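Local structure of cyclic di-GMP-binding protein XC_3703 (Xanthomonas campestris pv. campestris, 5B7W) at residues P2-I7 against L128-K133; S8-H13 against V94-G99; K106-K111 against A148-P153. The protein binds the second messenger cyclic di-GMP and, as its effector, regulates virulence and biofilm formation, promoting target-gene binding by a transcriptional regulator when the nucleotide is absent. All blocks are in the same frame, centred on the assembly; numbering follows the deposited sequence.

The chain forms two domains of the same RRM-like topology, each with a four-stranded antiparallel sheet. Contact 1 pairs strands 3-7 and 127-132 in the sheet of domain I. Contact 2 lies about 21 Å away, centre to centre, where the chain leaves for domain II after strand 3-7 and returns after strand 90-96. Along the chain it is nested in contact 1 and closes before contact 3 opens. Contact 3 packs helix 102-114 on the loop before strand 155-160; its segments alternate with those of contact 1. Its centre is about 15 Å from contact 1 and 17 Å from contact 2. Leu108 joins it to Val6 and Leu128. Ser8 and Lys97 bond to Pro153 and Glu151, tying both linkers to domain I.

Contact 1: P2-I7 against L128-K133; sequences PSFDVI and LRVTGK
Arg129 lies over Asp5 on one face of an antiparallel strand pair. Arg129 CB starts 3.3 Å from Asp5 OD1. Arg129 CG passes the backbone of the other strand, 3.5 Å from Phe4 O. CD runs by the side chain of Ser3. The chain then bends (chi3 -65°) and brings the guanidinium back over the carboxylate. Asp5 OD1 sits over the centre of one guanidinium face, 3.1 Å from Arg129 CZ. Arg129 NH1 is 3.1 Å from Asp5 OD2 in an electrostatic salt bridge; no N-H points at that oxygen, which lies well off the guanidinium plane. The two planes are 48° apart. NH1 has its hydrogen bond with Asn158 OD1 on strand 155-160. Arg129 NH2 gives a weak bond to Ser3 OG at 3.3 Å.

Phe4, Val6, Leu128 and Val130 form the opposite, apolar face. Phe4 and Val130 point the same way side by side, with Phe4 CE1 3.6 Å from Val130 CB. Val6 packs on Leu128 and Val130. Phe4 and Val6 also touch helix 135-146, so this is the helix-covered face of the RRM-like domain.

Phe4 and Val130 exchange two backbone hydrogen bonds, as do Val6 and Leu128. Val6 N reaches Leu128 O at 2.6 Å, nearly straight. Near Pro2, Gly132 N gives a weak bond to Pro2 O at 3.3 Å. Lys133 follows, a cyclic di-GMP-binding residue by similarity. The chemistry implies a two-sided sheet: hydrophobic packing under the helices, and on the Ser3/Asp5/Arg129 face an arginine held by charge to Asp5 and by an N-H to Asn158.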
loop_
_atom_site.group_PDB
_atom_site.type_symbol
_atom_site.label_atom_id
_atom_site.label_comp_id
_atom_site.label_asym_id
_atom_site.label_seq_id
_atom_site.Cartn_x
_atom_site.Cartn_y
_atom_site.Cartn_z
ATOM N N PRO A 2 -22.678 15.030 8.292
ATOM C CA PRO A 2 -21.702 14.014 8.696
ATOM C C PRO A 2 -20.589 13.869 7.670
ATOM O O PRO A 2 -20.763 14.154 6.482
ATOM C CB PRO A 2 -22.536 12.729 8.791
ATOM C CG PRO A 2 -23.960 13.190 8.873
ATOM C CD PRO A 2 -24.023 14.464 8.097
ATOM N N SER A 3 -19.431 13.413 8.143
ATOM C CA SER A 3 -18.270 13.290 7.276
ATOM C C SER A 3 -17.382 12.149 7.751
ATOM O O SER A 3 -17.478 11.686 8.891
ATOM C CB SER A 3 -17.466 14.595 7.226
ATOM O OG SER A 3 -16.848 14.860 8.472
ATOM N N PHE A 4 -16.514 11.702 6.847
ATOM C CA PHE A 4 -15.493 10.713 7.155
ATOM C C PHE A 4 -14.278 11.011 6.289
ATOM O O PHE A 4 -14.325 11.846 5.382
ATOM C CB PHE A 4 -15.998 9.284 6.925
ATOM C CG PHE A 4 -16.244 8.952 5.481
ATOM C CD1 PHE A 4 -17.452 9.265 4.880
ATOM C CD2 PHE A 4 -15.269 8.324 4.723
ATOM C CE1 PHE A 4 -17.680 8.963 3.552
ATOM C CE2 PHE A 4 -15.491 8.019 3.395
ATOM C CZ PHE A 4 -16.698 8.341 2.808
ATOM N N ASP A 5 -13.184 10.312 6.571
ATOM C CA ASP A 5 -11.937 10.483 5.840
ATOM C C ASP A 5 -11.632 9.234 5.028
ATOM O O ASP A 5 -11.703 8.116 5.549
ATOM C CB ASP A 5 -10.776 10.784 6.790
ATOM C CG ASP A 5 -10.652 12.258 7.110
ATOM O OD1 ASP A 5 -11.277 13.075 6.403
ATOM O OD2 ASP A 5 -9.925 12.599 8.065
ATOM N N VAL A 6 -11.301 9.428 3.757
ATOM C CA VAL A 6 -10.733 8.371 2.929
ATOM C C VAL A 6 -9.221 8.441 3.082
ATOM O O VAL A 6 -8.600 9.452 2.738
ATOM C CB VAL A 6 -11.150 8.521 1.460
ATOM C CG1 VAL A 6 -10.632 7.348 0.639
ATOM C CG2 VAL A 6 -12.661 8.635 1.345
ATOM N N ILE A 7 -8.628 7.376 3.615
ATOM C CA ILE A 7 -7.198 7.352 3.884
ATOM C C ILE A 7 -6.575 6.169 3.160
ATOM O O ILE A 7 -7.257 5.246 2.705
ATOM C CB ILE A 7 -6.885 7.281 5.393
ATOM C CG1 ILE A 7 -7.383 5.959 5.981
ATOM C CG2 ILE A 7 -7.498 8.463 6.124
ATOM C CD1 ILE A 7 -7.095 5.803 7.458
ATOM N N LEU A 128 -8.771 12.421 1.977
ATOM C CA LEU A 128 -9.951 12.952 1.303
ATOM C C LEU A 128 -11.125 12.883 2.270
ATOM O O LEU A 128 -11.565 11.789 2.641
ATOM C CB LEU A 128 -10.252 12.172 0.023
ATOM C CG LEU A 128 -11.423 12.700 -0.810
ATOM C CD1 LEU A 128 -11.075 14.040 -1.443
ATOM C CD2 LEU A 128 -11.846 11.690 -1.869
ATOM N N ARG A 129 -11.631 14.043 2.681
ATOM C CA ARG A 129 -12.813 14.095 3.531
ATOM C C ARG A 129 -14.061 14.176 2.663
ATOM O O ARG A 129 -14.155 15.028 1.773
ATOM C CB ARG A 129 -12.766 15.279 4.495
ATOM C CG ARG A 129 -13.935 15.278 5.475
ATOM C CD ARG A 129 -13.796 16.348 6.541
ATOM N NE ARG A 129 -12.643 16.116 7.407
ATOM C CZ ARG A 129 -12.571 15.164 8.334
ATOM N NH1 ARG A 129 -11.474 15.043 9.067
ATOM N NH2 ARG A 129 -13.589 14.335 8.533
ATOM N N VAL A 130 -15.013 13.289 2.930
ATOM C CA VAL A 130 -16.258 13.200 2.178
ATOM C C VAL A 130 -17.395 13.633 3.091
ATOM O O VAL A 130 -17.526 13.127 4.211
ATOM C CB VAL A 130 -16.484 11.775 1.645
ATOM C CG1 VAL A 130 -17.812 11.683 0.919
ATOM C CG2 VAL A 130 -15.337 11.366 0.731
ATOM N N THR A 131 -18.210 14.572 2.616
ATOM C CA THR A 131 -19.343 15.085 3.373
ATOM C C THR A 131 -20.631 14.853 2.596
ATOM O O THR A 131 -20.667 15.005 1.371
ATOM C CB THR A 131 -19.185 16.581 3.679
ATOM O OG1 THR A 131 -19.342 17.340 2.473
ATOM C CG2 THR A 131 -17.816 16.865 4.278
ATOM N N GLY A 132 -21.685 14.477 3.321
ATOM C CA GLY A 132 -22.998 14.295 2.732
ATOM C C GLY A 132 -24.063 14.704 3.726
ATOM O O GLY A 132 -23.797 14.865 4.919
ATOM N N LYS A 133 -25.289 14.875 3.217
ATOM C CA LYS A 133 -26.367 15.330 4.089
ATOM C C LYS A 133 -26.821 14.235 5.050
ATOM O O LYS A 133 -27.269 14.542 6.161
ATOM C CB LYS A 133 -27.550 15.868 3.267
ATOM C CG LYS A 133 -28.012 15.046 2.059
ATOM C CD LYS A 133 -28.932 13.901 2.454
ATOM C CE LYS A 133 -29.615 13.280 1.244
ATOM N NZ LYS A 133 -30.101 11.906 1.550
#

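Contact 2: S8-H13 against V94-G99; sequences SEVDKH and VTVKQG
Ser8 and Gly99 tie together the two linkers that run between the domains, and their bond is the tight part of the contact. Gly99 N gives a hydrogen bond to Ser8 O at 2.6 Å. It is almost straight (179°) and lies in the carbonyl plane. Gln98 CA also comes close to this oxygen, in a CA-H...O contact. Gly99 has phi 81° and psi 152°, a backbone shape that suits a residue without a side chain.

Close apolar packing centres on one methyl group of Val10. CG2 lies beside the backbone N, anti to the carbonyl carbon, and this turns it to the other linker. Val10 CG2 meets Val96 CG1 and Gln98 CG, each at 4.0 Å, and both side chains cross that of Val10 at about a right angle. Leu15 of helix 12-26 touches Val10 and Val96, so the patch adjoins the hydrophobic side of domain II under helix 12-26.

The looser side is bridged by water. Water 1 donates to Ser8 OG and to Lys97 O; Ser8 OG also hydrogen-bonds Pro153 O. Water 2 accepts from Val10 N at 2.8 Å and lies 2.7 Å from Gln98 OE1. Water 3 lies between Val10 O and Gln98 OE1, but its very short approach to Val10 O makes the details doubtful. The far end of the Gln98 amide is anchored on its own linker, where Gln98 NE2 donates to Val96 O at 2.7 Å with that oxygen near the amide plane.

Two kinds of polar link therefore join these linkers. A single direct backbone bond fixes them at Ser8 and Gly99, and water bridges supplement it. Such bridges may let the linkers shift a little beyond the fixed point.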
loop_
_atom_site.group_PDB
_atom_site.type_symbol
_atom_site.label_atom_id
_atom_site.label_comp_id
_atom_site.label_asym_id
_atom_site.label_seq_id
_atom_site.Cartn_x
_atom_site.Cartn_y
_atom_site.Cartn_z
ATOM N N SER A 8 -5.248 6.215 3.053
ATOM C CA SER A 8 -4.449 5.117 2.506
ATOM C C SER A 8 -3.206 5.028 3.385
ATOM O O SER A 8 -2.195 5.686 3.122
ATOM C CB SER A 8 -4.100 5.344 1.044
ATOM O OG SER A 8 -3.492 4.188 0.495
ATOM N N GLU A 9 -3.293 4.220 4.437
ATOM C CA GLU A 9 -2.253 4.154 5.449
ATOM C C GLU A 9 -1.869 2.708 5.717
ATOM O O GLU A 9 -2.671 1.787 5.545
ATOM C CB GLU A 9 -2.705 4.821 6.753
ATOM C CG GLU A 9 -2.942 6.314 6.624
ATOM C CD GLU A 9 -3.330 6.958 7.939
ATOM O OE1 GLU A 9 -3.552 6.220 8.922
ATOM O OE2 GLU A 9 -3.410 8.203 7.990
ATOM N N VAL A 10 -0.623 2.527 6.143
ATOM C CA VAL A 10 -0.085 1.230 6.527
ATOM C C VAL A 10 0.471 1.359 7.937
ATOM O O VAL A 10 1.223 2.296 8.226
ATOM C CB VAL A 10 1.010 0.753 5.553
ATOM C CG1 VAL A 10 1.572 -0.587 5.997
ATOM C CG2 VAL A 10 0.462 0.669 4.136
ATOM N N ASP A 11 0.092 0.431 8.813
ATOM C CA ASP A 11 0.595 0.445 10.180
ATOM C C ASP A 11 2.110 0.288 10.182
ATOM O O ASP A 11 2.649 -0.656 9.594
ATOM C CB ASP A 11 -0.062 -0.668 10.995
ATOM C CG ASP A 11 0.336 -0.634 12.457
ATOM O OD1 ASP A 11 1.320 -1.310 12.821
ATOM O OD2 ASP A 11 -0.338 0.067 13.242
ATOM N N LYS A 12 2.800 1.222 10.844
ATOM C CA LYS A 12 4.258 1.234 10.790
ATOM C C LYS A 12 4.866 0.027 11.494
ATOM O O LYS A 12 5.932 -0.450 11.087
ATOM C CB LYS A 12 4.804 2.530 11.391
ATOM C CG LYS A 12 4.606 2.670 12.892
ATOM C CD LYS A 12 5.650 3.595 13.497
ATOM C CE LYS A 12 7.043 2.995 13.373
ATOM N NZ LYS A 12 8.090 3.863 13.978
ATOM N N HIS A 13 4.214 -0.484 12.541
ATOM C CA HIS A 13 4.760 -1.645 13.237
ATOM C C HIS A 13 4.567 -2.915 12.420
ATOM O O HIS A 13 5.499 -3.715 12.269
ATOM C CB HIS A 13 4.119 -1.802 14.614
ATOM C CG HIS A 13 4.422 -3.117 15.258
ATOM N ND1 HIS A 13 5.690 -3.467 15.668
ATOM C CD2 HIS A 13 3.630 -4.180 15.533
ATOM C CE1 HIS A 13 5.664 -4.685 16.181
ATOM N NE2 HIS A 13 4.427 -5.139 16.111
ATOM N N VAL A 94 11.164 -1.227 -3.554
ATOM C CA VAL A 94 9.715 -1.364 -3.463
ATOM C C VAL A 94 9.209 -0.253 -2.555
ATOM O O VAL A 94 9.519 -0.226 -1.357
ATOM C CB VAL A 94 9.300 -2.745 -2.938
ATOM C CG1 VAL A 94 7.786 -2.904 -3.005
ATOM C CG2 VAL A 94 9.994 -3.844 -3.726
ATOM N N THR A 95 8.430 0.666 -3.121
ATOM C CA THR A 95 7.868 1.777 -2.365
ATOM C C THR A 95 6.539 1.350 -1.755
ATOM O O THR A 95 5.619 0.952 -2.477
ATOM C CB THR A 95 7.677 3.004 -3.255
ATOM O OG1 THR A 95 8.952 3.477 -3.706
ATOM C CG2 THR A 95 6.971 4.116 -2.487
ATOM N N VAL A 96 6.444 1.426 -0.429
ATOM C CA VAL A 96 5.187 1.181 0.264
ATOM C C VAL A 96 4.372 2.466 0.223
ATOM O O VAL A 96 4.539 3.349 1.071
ATOM C CB VAL A 96 5.422 0.705 1.710
ATOM C CG1 VAL A 96 4.098 0.384 2.386
ATOM C CG2 VAL A 96 6.339 -0.508 1.723
ATOM N N LYS A 97 3.496 2.582 -0.773
ATOM C CA LYS A 97 2.747 3.815 -0.981
ATOM C C LYS A 97 1.768 4.048 0.163
ATOM O O LYS A 97 1.028 3.141 0.559
ATOM C CB LYS A 97 2.001 3.766 -2.313
ATOM C CG LYS A 97 2.902 3.677 -3.535
ATOM C CD LYS A 97 2.088 3.516 -4.811
ATOM C CE LYS A 97 1.155 2.317 -4.735
ATOM N NZ LYS A 97 0.342 2.157 -5.973
ATOM N N GLN A 98 1.779 5.267 0.701
ATOM C CA GLN A 98 0.874 5.686 1.762
ATOM C C GLN A 98 0.438 7.118 1.500
ATOM O O GLN A 98 1.189 7.918 0.935
ATOM C CB GLN A 98 1.529 5.582 3.151
ATOM C CG GLN A 98 2.171 4.236 3.446
ATOM C CD GLN A 98 3.426 4.352 4.287
ATOM O OE1 GLN A 98 3.361 4.479 5.510
ATOM N NE2 GLN A 98 4.583 4.311 3.630
ATOM N N GLY A 99 -0.784 7.438 1.921
ATOM C CA GLY A 99 -1.333 8.760 1.693
ATOM C C GLY A 99 -1.902 8.918 0.298
ATOM O O GLY A 99 -1.455 8.249 -0.637
HETATM O O HOH W 1 -1.661 2.467 1.422
HETATM O O HOH W 2 0.860 4.948 6.327
HETATM O O HOH W 3 3.264 3.612 8.131
#

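Contact 3: K106-K111 against A148-P153; sequences KQLVAK and ADFELP
The ring of Phe150 carries Leu108 on one face and the backbone oxygen of Leu152 at its edge, in the ring plane. Leu108 CD2 stands 3.9 Å from the centroid of the Phe150 ring and 17° off the normal, a CH-pi contact shifted toward the rim. Leu108 CG reaches Phe150 CZ at 3.7 Å. The Phe150 side chain has CG anti to its own backbone N (chi1 -157°), which carries the ring to helix 102-114.

The amide of Gln107 is a second flat group. It stands nearly perpendicular to the ring, with Gln107 OE1 4.1 Å from Phe150 CE1. This is loose van der Waals packing at the surface. Nearby, Lys111 and Asp149 carry opposite charges, but Lys111 NZ and Asp149 OD2 are 6.6 Å apart and form no salt bridge.

Leu108 also packs on Val6, Leu128 and Ile100, so the ring of Phe150 extends the hydrophobic core of domain I toward the surface. The loop has its polar ties elsewhere: Glu151 O accepts from Lys97 NZ, and Pro153 O bonds Ser8 OG. The centre of the contact, Leu108 on Phe150, is apolar, and Gln107, Lys111, Asp149 and Glu151 edge it. The Lys111-Asp149 pair may add a weak electrostatic attraction.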
loop_
_atom_site.group_PDB
_atom_site.type_symbol
_atom_site.label_atom_id
_atom_site.label_comp_id
_atom_site.label_asym_id
_atom_site.label_seq_id
_atom_site.Cartn_x
_atom_site.Cartn_y
_atom_site.Cartn_z
ATOM N N LYS A 106 -7.923 13.838 -6.789
ATOM C CA LYS A 106 -8.805 14.340 -7.838
ATOM C C LYS A 106 -9.443 13.206 -8.625
ATOM O O LYS A 106 -10.599 13.320 -9.051
ATOM C CB LYS A 106 -8.035 15.251 -8.786
ATOM C CG LYS A 106 -7.480 16.494 -8.144
ATOM C CD LYS A 106 -6.341 17.024 -8.977
ATOM C CE LYS A 106 -5.977 18.422 -8.555
ATOM N NZ LYS A 106 -5.254 19.148 -9.628
ATOM N N GLN A 107 -8.699 12.123 -8.862
ATOM C CA GLN A 107 -9.336 10.927 -9.392
ATOM C C GLN A 107 -10.429 10.445 -8.451
ATOM O O GLN A 107 -11.512 10.060 -8.903
ATOM C CB GLN A 107 -8.305 9.827 -9.646
ATOM C CG GLN A 107 -7.210 10.251 -10.611
ATOM C CD GLN A 107 -6.243 9.130 -10.932
ATOM O OE1 GLN A 107 -6.510 7.974 -10.616
ATOM N NE2 GLN A 107 -5.107 9.466 -11.545
ATOM N N LEU A 108 -10.188 10.502 -7.137
ATOM C CA LEU A 108 -11.213 10.017 -6.223
ATOM C C LEU A 108 -12.452 10.900 -6.264
ATOM O O LEU A 108 -13.574 10.398 -6.142
ATOM C CB LEU A 108 -10.681 9.876 -4.799
ATOM C CG LEU A 108 -9.855 8.609 -4.585
ATOM C CD1 LEU A 108 -9.453 8.460 -3.115
ATOM C CD2 LEU A 108 -10.652 7.416 -5.072
ATOM N N VAL A 109 -12.279 12.203 -6.486
ATOM C CA VAL A 109 -13.438 13.088 -6.570
ATOM C C VAL A 109 -14.193 12.845 -7.875
ATOM O O VAL A 109 -15.425 12.955 -7.928
ATOM C CB VAL A 109 -12.995 14.557 -6.407
ATOM C CG1 VAL A 109 -14.181 15.525 -6.463
ATOM C CG2 VAL A 109 -12.237 14.736 -5.093
ATOM N N ALA A 110 -13.477 12.444 -8.934
ATOM C CA ALA A 110 -14.084 12.424 -10.264
ATOM C C ALA A 110 -15.024 11.234 -10.454
ATOM O O ALA A 110 -16.076 11.374 -11.083
ATOM C CB ALA A 110 -13.012 12.437 -11.356
ATOM N N LYS A 111 -14.669 10.052 -9.941
ATOM C CA LYS A 111 -15.611 8.933 -10.027
ATOM C C LYS A 111 -16.758 9.104 -9.033
ATOM O O LYS A 111 -17.872 8.619 -9.274
ATOM C CB LYS A 111 -14.907 7.611 -9.760
ATOM C CG LYS A 111 -13.696 7.283 -10.624
ATOM C CD LYS A 111 -12.864 6.239 -9.854
ATOM C CE LYS A 111 -11.430 6.089 -10.420
ATOM N NZ LYS A 111 -11.374 5.663 -11.828
ATOM N N ALA A 148 -14.121 -0.121 -6.388
ATOM C CA ALA A 148 -13.579 0.684 -7.472
ATOM C C ALA A 148 -12.327 0.028 -8.051
ATOM O O ALA A 148 -11.829 -0.980 -7.546
ATOM C CB ALA A 148 -13.269 2.102 -6.984
ATOM N N ASP A 149 -11.821 0.617 -9.131
ATOM C CA ASP A 149 -10.598 0.155 -9.785
ATOM C C ASP A 149 -9.519 1.198 -9.515
ATOM O O ASP A 149 -9.241 2.068 -10.342
ATOM C CB ASP A 149 -10.822 -0.063 -11.281
ATOM C CG ASP A 149 -9.749 -0.928 -11.912
ATOM O OD1 ASP A 149 -9.903 -2.168 -11.898
ATOM O OD2 ASP A 149 -8.752 -0.372 -12.420
ATOM N N PHE A 150 -8.903 1.103 -8.340
ATOM C CA PHE A 150 -7.992 2.124 -7.848
ATOM C C PHE A 150 -6.623 1.526 -7.557
ATOM O O PHE A 150 -6.515 0.383 -7.101
ATOM C CB PHE A 150 -8.551 2.788 -6.587
ATOM C CG PHE A 150 -7.997 4.154 -6.327
ATOM C CD1 PHE A 150 -8.137 5.157 -7.270
ATOM C CD2 PHE A 150 -7.347 4.440 -5.139
ATOM C CE1 PHE A 150 -7.631 6.416 -7.040
ATOM C CE2 PHE A 150 -6.841 5.701 -4.902
ATOM C CZ PHE A 150 -6.985 6.689 -5.853
ATOM N N GLU A 151 -5.582 2.316 -7.819
ATOM C CA GLU A 151 -4.194 1.913 -7.625
ATOM C C GLU A 151 -3.749 1.998 -6.171
ATOM O O GLU A 151 -2.549 1.878 -5.897
ATOM C CB GLU A 151 -3.276 2.776 -8.495
ATOM C CG GLU A 151 -3.383 4.268 -8.215
ATOM C CD GLU A 151 -2.517 5.099 -9.138
ATOM O OE1 GLU A 151 -3.077 5.799 -10.009
ATOM O OE2 GLU A 151 -1.277 5.052 -8.996
ATOM N N LEU A 152 -4.680 2.207 -5.238
ATOM C CA LEU A 152 -4.343 2.343 -3.832
ATOM C C LEU A 152 -5.350 1.630 -2.936
ATOM O O LEU A 152 -6.562 1.690 -3.187
ATOM C CB LEU A 152 -4.274 3.809 -3.384
ATOM C CG LEU A 152 -2.925 4.530 -3.361
ATOM C CD1 LEU A 152 -2.584 5.116 -4.715
ATOM C CD2 LEU A 152 -2.891 5.618 -2.291
ATOM N N PRO A 153 -4.871 0.978 -1.880
ATOM C CA PRO A 153 -5.789 0.499 -0.841
ATOM C C PRO A 153 -6.415 1.673 -0.104
ATOM O O PRO A 153 -5.745 2.657 0.219
ATOM C CB PRO A 153 -4.882 -0.324 0.083
ATOM C CG PRO A 153 -3.646 -0.606 -0.728
ATOM C CD PRO A 153 -3.482 0.581 -1.618
#